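Local coordinates for hypothetical protein PH1948 (Pyrococcus horikoshii, PDB 1WY7) that binds S-adenosyl-L-homocysteine and is probably an S-adenosylmethionine-dependent methyltransferase acting on RNA, at residues D142-R155 with R192-I204. Sequence-based numbering, arbitrary orientation.
Sequences DVVYSIHLAKPEVR and RITVDIYRFSKVI
V144, S146 and H148 pair with F200, Y198 and D196 as antiparallel hydrogen-bonded partners, joining the fifth and seventh strands of the class I methyltransferase sheet, order 3-2-1-4-5-7-6. Packing is tight in the middle. V144 and F200 lie on the face that helix 152-164 covers; the branched valine favours an extended backbone, and its CG1 meets the ring at CD2 (3.8 Å). On the same face Y198 CD1 meets the edge of the H148 imidazole, 3.7 Å from H148 CD2. I147 and I197 face helix 32-44, and I147 CG2 also reaches V195 CB. Farther along, R199, long enough to run the length of a tyrosine, lies alongside Y145: with CG anti to the backbone N (chi1 178°), it lays CG over the ring face. D47 takes the Y145 hydroxyl and R199 NH1; T170 bonds R199 NH2. At the looser, more solvent-exposed end, D142 OD2 and K202 NZ are 4.3 Å apart, beyond a salt bridge, and R112 pairs with D142. The buried D196 carboxylate is gripped side-on and nearly coplanar by R155, NE to OD1 and NH1 to OD2, each 2.8 Å; T174 also bonds OD2. Were R155 an alanine, D196 would probably lose its two-nitrogen partner, and this end of the helix a tie to the strand. One water donates to L149 O and D196 OD1 and accepts from Y198 OH at 2.6 Å.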
# COMPACT_ATOMS: atom_id res chain seq x y z
N ASP A 142 3.10 7.73 -12.37
CA ASP A 142 2.76 9.15 -12.34
C ASP A 142 1.69 9.45 -11.28
O ASP A 142 1.44 10.61 -10.96
CB ASP A 142 2.29 9.62 -13.72
CG ASP A 142 3.45 9.83 -14.70
OD1 ASP A 142 3.19 9.87 -15.92
OD2 ASP A 142 4.61 9.96 -14.24
N VAL A 143 1.07 8.39 -10.76
CA VAL A 143 0.07 8.51 -9.70
C VAL A 143 0.40 7.53 -8.57
O VAL A 143 0.48 6.32 -8.78
CB VAL A 143 -1.36 8.22 -10.20
CG1 VAL A 143 -2.35 8.34 -9.03
CG2 VAL A 143 -1.75 9.20 -11.31
N VAL A 144 0.58 8.06 -7.36
CA VAL A 144 0.93 7.24 -6.20
C VAL A 144 -0.02 7.41 -5.03
O VAL A 144 -0.38 8.54 -4.67
CB VAL A 144 2.36 7.59 -5.70
CG1 VAL A 144 2.68 6.80 -4.44
CG2 VAL A 144 3.38 7.35 -6.80
N TYR A 145 -0.42 6.29 -4.42
CA TYR A 145 -1.29 6.29 -3.24
C TYR A 145 -0.48 5.62 -2.14
O TYR A 145 -0.05 4.48 -2.30
CB TYR A 145 -2.59 5.50 -3.48
CG TYR A 145 -3.59 6.15 -4.42
CD1 TYR A 145 -4.61 6.98 -3.95
CD2 TYR A 145 -3.50 5.93 -5.79
CE1 TYR A 145 -5.52 7.58 -4.83
CE2 TYR A 145 -4.39 6.51 -6.69
CZ TYR A 145 -5.40 7.34 -6.20
OH TYR A 145 -6.26 7.93 -7.10
N SER A 146 -0.28 6.32 -1.03
CA SER A 146 0.49 5.76 0.06
C SER A 146 -0.09 6.12 1.41
O SER A 146 -0.97 6.96 1.53
CB SER A 146 1.95 6.24 -0.03
OG SER A 146 2.76 5.54 0.90
N ILE A 147 0.41 5.45 2.45
CA ILE A 147 -0.06 5.68 3.81
C ILE A 147 1.13 6.04 4.69
O ILE A 147 2.19 5.43 4.59
CB ILE A 147 -0.76 4.43 4.37
CG1 ILE A 147 -1.98 4.08 3.50
CG2 ILE A 147 -1.19 4.67 5.80
CD1 ILE A 147 -2.73 2.85 3.95
N HIS A 148 0.96 7.03 5.55
CA HIS A 148 2.03 7.47 6.44
C HIS A 148 1.47 7.99 7.76
O HIS A 148 0.28 8.30 7.87
CB HIS A 148 2.84 8.58 5.77
CG HIS A 148 3.49 8.15 4.50
ND1 HIS A 148 4.67 7.44 4.48
CD2 HIS A 148 3.09 8.26 3.21
CE1 HIS A 148 4.97 7.13 3.23
NE2 HIS A 148 4.03 7.62 2.44
N LEU A 149 2.35 8.07 8.75
CA LEU A 149 2.00 8.56 10.08
C LEU A 149 1.52 10.01 10.04
O LEU A 149 2.21 10.88 9.49
CB LEU A 149 3.22 8.47 10.99
CG LEU A 149 3.35 7.31 11.96
CD1 LEU A 149 2.87 6.05 11.33
CD2 LEU A 149 4.80 7.17 12.40
N ALA A 150 0.35 10.26 10.61
CA ALA A 150 -0.22 11.60 10.65
C ALA A 150 0.49 12.44 11.71
O ALA A 150 -0.12 12.82 12.70
CB ALA A 150 -1.70 11.52 10.96
N LYS A 151 1.77 12.70 11.52
CA LYS A 151 2.55 13.51 12.45
C LYS A 151 3.12 14.73 11.74
O LYS A 151 3.46 14.66 10.56
CB LYS A 151 3.68 12.67 13.06
CG LYS A 151 3.38 12.17 14.46
CD LYS A 151 3.89 10.76 14.69
CE LYS A 151 5.37 10.60 14.34
NZ LYS A 151 6.29 11.29 15.28
N PRO A 152 3.23 15.86 12.45
CA PRO A 152 3.75 17.11 11.88
C PRO A 152 5.07 16.94 11.12
O PRO A 152 5.21 17.39 9.99
CB PRO A 152 3.91 18.01 13.10
CG PRO A 152 2.89 17.49 14.05
CD PRO A 152 3.00 16.00 13.89
N GLU A 153 6.05 16.28 11.74
CA GLU A 153 7.36 16.08 11.10
C GLU A 153 7.22 15.24 9.83
O GLU A 153 7.80 15.56 8.79
CB GLU A 153 8.33 15.36 12.05
CG GLU A 153 8.12 15.65 13.53
CD GLU A 153 7.04 14.79 14.17
OE1 GLU A 153 7.18 13.55 14.16
OE2 GLU A 153 6.04 15.36 14.69
N VAL A 154 6.46 14.16 9.92
CA VAL A 154 6.28 13.30 8.77
C VAL A 154 5.59 14.05 7.63
O VAL A 154 6.04 14.00 6.49
CB VAL A 154 5.47 12.03 9.14
CG1 VAL A 154 5.29 11.14 7.91
CG2 VAL A 154 6.19 11.27 10.23
N ARG A 155 4.50 14.76 7.95
CA ARG A 155 3.77 15.51 6.94
C ARG A 155 4.68 16.51 6.23
O ARG A 155 4.64 16.64 5.00
CB ARG A 155 2.60 16.26 7.59
CG ARG A 155 1.56 15.34 8.20
CD ARG A 155 0.42 16.09 8.88
NE ARG A 155 -0.77 15.25 8.91
CZ ARG A 155 -1.94 15.60 9.45
NH1 ARG A 155 -2.95 14.75 9.41
NH2 ARG A 155 -2.09 16.78 10.03
N ARG A 192 -3.62 1.80 18.38
CA ARG A 192 -4.39 2.78 17.62
C ARG A 192 -3.56 3.99 17.21
O ARG A 192 -3.19 4.81 18.04
CB ARG A 192 -5.60 3.27 18.44
CG ARG A 192 -6.68 2.22 18.68
CD ARG A 192 -6.32 1.28 19.83
NE ARG A 192 -6.90 1.68 21.11
CZ ARG A 192 -8.21 1.78 21.33
NH1 ARG A 192 -9.07 1.51 20.36
NH2 ARG A 192 -8.66 2.15 22.52
N ILE A 193 -3.26 4.09 15.91
CA ILE A 193 -2.49 5.22 15.41
C ILE A 193 -3.30 5.98 14.37
O ILE A 193 -4.25 5.47 13.79
CB ILE A 193 -1.17 4.80 14.71
CG1 ILE A 193 -1.46 3.69 13.70
CG2 ILE A 193 -0.13 4.40 15.73
CD1 ILE A 193 -0.33 3.48 12.70
N THR A 194 -2.89 7.22 14.12
CA THR A 194 -3.55 8.04 13.14
C THR A 194 -2.65 8.14 11.93
O THR A 194 -1.49 8.53 12.05
CB THR A 194 -3.82 9.41 13.71
OG1 THR A 194 -4.55 9.27 14.93
CG2 THR A 194 -4.62 10.25 12.72
N VAL A 195 -3.18 7.78 10.77
CA VAL A 195 -2.40 7.85 9.54
C VAL A 195 -3.07 8.75 8.49
O VAL A 195 -4.26 9.04 8.57
CB VAL A 195 -2.21 6.42 8.89
CG1 VAL A 195 -1.41 5.51 9.82
CG2 VAL A 195 -3.57 5.80 8.60
N ASP A 196 -2.26 9.19 7.53
CA ASP A 196 -2.73 9.99 6.42
C ASP A 196 -2.63 9.09 5.20
O ASP A 196 -1.66 8.34 5.05
CB ASP A 196 -1.83 11.21 6.17
CG ASP A 196 -1.94 12.26 7.24
OD1 ASP A 196 -0.89 12.81 7.62
OD2 ASP A 196 -3.07 12.55 7.69
N ILE A 197 -3.65 9.14 4.35
CA ILE A 197 -3.65 8.38 3.12
C ILE A 197 -3.40 9.47 2.06
O ILE A 197 -4.20 10.40 1.92
CB ILE A 197 -5.01 7.69 2.89
CG1 ILE A 197 -5.28 6.73 4.04
CG2 ILE A 197 -5.00 6.98 1.54
CD1 ILE A 197 -6.60 6.01 3.93
N TYR A 198 -2.28 9.36 1.36
CA TYR A 198 -1.93 10.35 0.35
C TYR A 198 -2.16 9.90 -1.07
O TYR A 198 -2.13 8.71 -1.37
CB TYR A 198 -0.44 10.72 0.41
CG TYR A 198 0.05 11.45 1.63
CD1 TYR A 198 0.38 10.77 2.81
CD2 TYR A 198 0.25 12.84 1.59
CE1 TYR A 198 0.90 11.45 3.92
CE2 TYR A 198 0.77 13.52 2.69
CZ TYR A 198 1.08 12.82 3.85
OH TYR A 198 1.54 13.51 4.95
N ARG A 199 -2.36 10.88 -1.94
CA ARG A 199 -2.47 10.66 -3.37
C ARG A 199 -1.51 11.68 -3.95
O ARG A 199 -1.70 12.89 -3.77
CB ARG A 199 -3.86 10.94 -3.91
CG ARG A 199 -3.87 10.72 -5.42
CD ARG A 199 -5.19 11.02 -6.07
NE ARG A 199 -5.12 10.70 -7.50
CZ ARG A 199 -4.74 11.56 -8.45
NH1 ARG A 199 -4.71 11.15 -9.71
NH2 ARG A 199 -4.41 12.81 -8.13
N PHE A 200 -0.46 11.21 -4.62
CA PHE A 200 0.55 12.07 -5.23
C PHE A 200 0.34 12.02 -6.75
O PHE A 200 -0.01 10.97 -7.29
CB PHE A 200 1.96 11.54 -4.93
CG PHE A 200 2.29 11.42 -3.46
CD1 PHE A 200 2.79 12.50 -2.76
CD2 PHE A 200 2.16 10.20 -2.81
CE1 PHE A 200 3.18 12.37 -1.43
CE2 PHE A 200 2.54 10.06 -1.48
CZ PHE A 200 3.05 11.14 -0.79
N SER A 201 0.55 13.14 -7.42
CA SER A 201 0.40 13.21 -8.87
C SER A 201 1.64 13.91 -9.43
O SER A 201 2.08 14.93 -8.89
CB SER A 201 -0.86 14.01 -9.21
OG SER A 201 -1.09 14.02 -10.61
N LYS A 202 2.21 13.38 -10.51
CA LYS A 202 3.41 13.98 -11.10
C LYS A 202 3.12 15.37 -11.69
O LYS A 202 2.27 15.51 -12.57
CB LYS A 202 4.00 13.08 -12.19
CG LYS A 202 5.33 13.60 -12.72
CD LYS A 202 6.14 12.53 -13.43
CE LYS A 202 7.61 12.96 -13.53
NZ LYS A 202 8.49 11.91 -14.13
N VAL A 203 3.84 16.38 -11.21
CA VAL A 203 3.65 17.76 -11.67
C VAL A 203 3.62 17.84 -13.19
O VAL A 203 4.56 17.42 -13.87
CB VAL A 203 4.76 18.69 -11.12
CG1 VAL A 203 4.53 20.11 -11.60
CG2 VAL A 203 4.74 18.65 -9.59
N ILE A 204 2.52 18.40 -13.71
CA ILE A 204 2.28 18.51 -15.14
C ILE A 204 2.38 17.12 -15.77
O ILE A 204 1.33 16.60 -16.20
CB ILE A 204 3.28 19.46 -15.86
CG1 ILE A 204 3.02 20.91 -15.43
CG2 ILE A 204 3.13 19.32 -17.37
CD1 ILE A 204 3.63 21.96 -16.37
O HOH W 1 1.64 11.98 7.03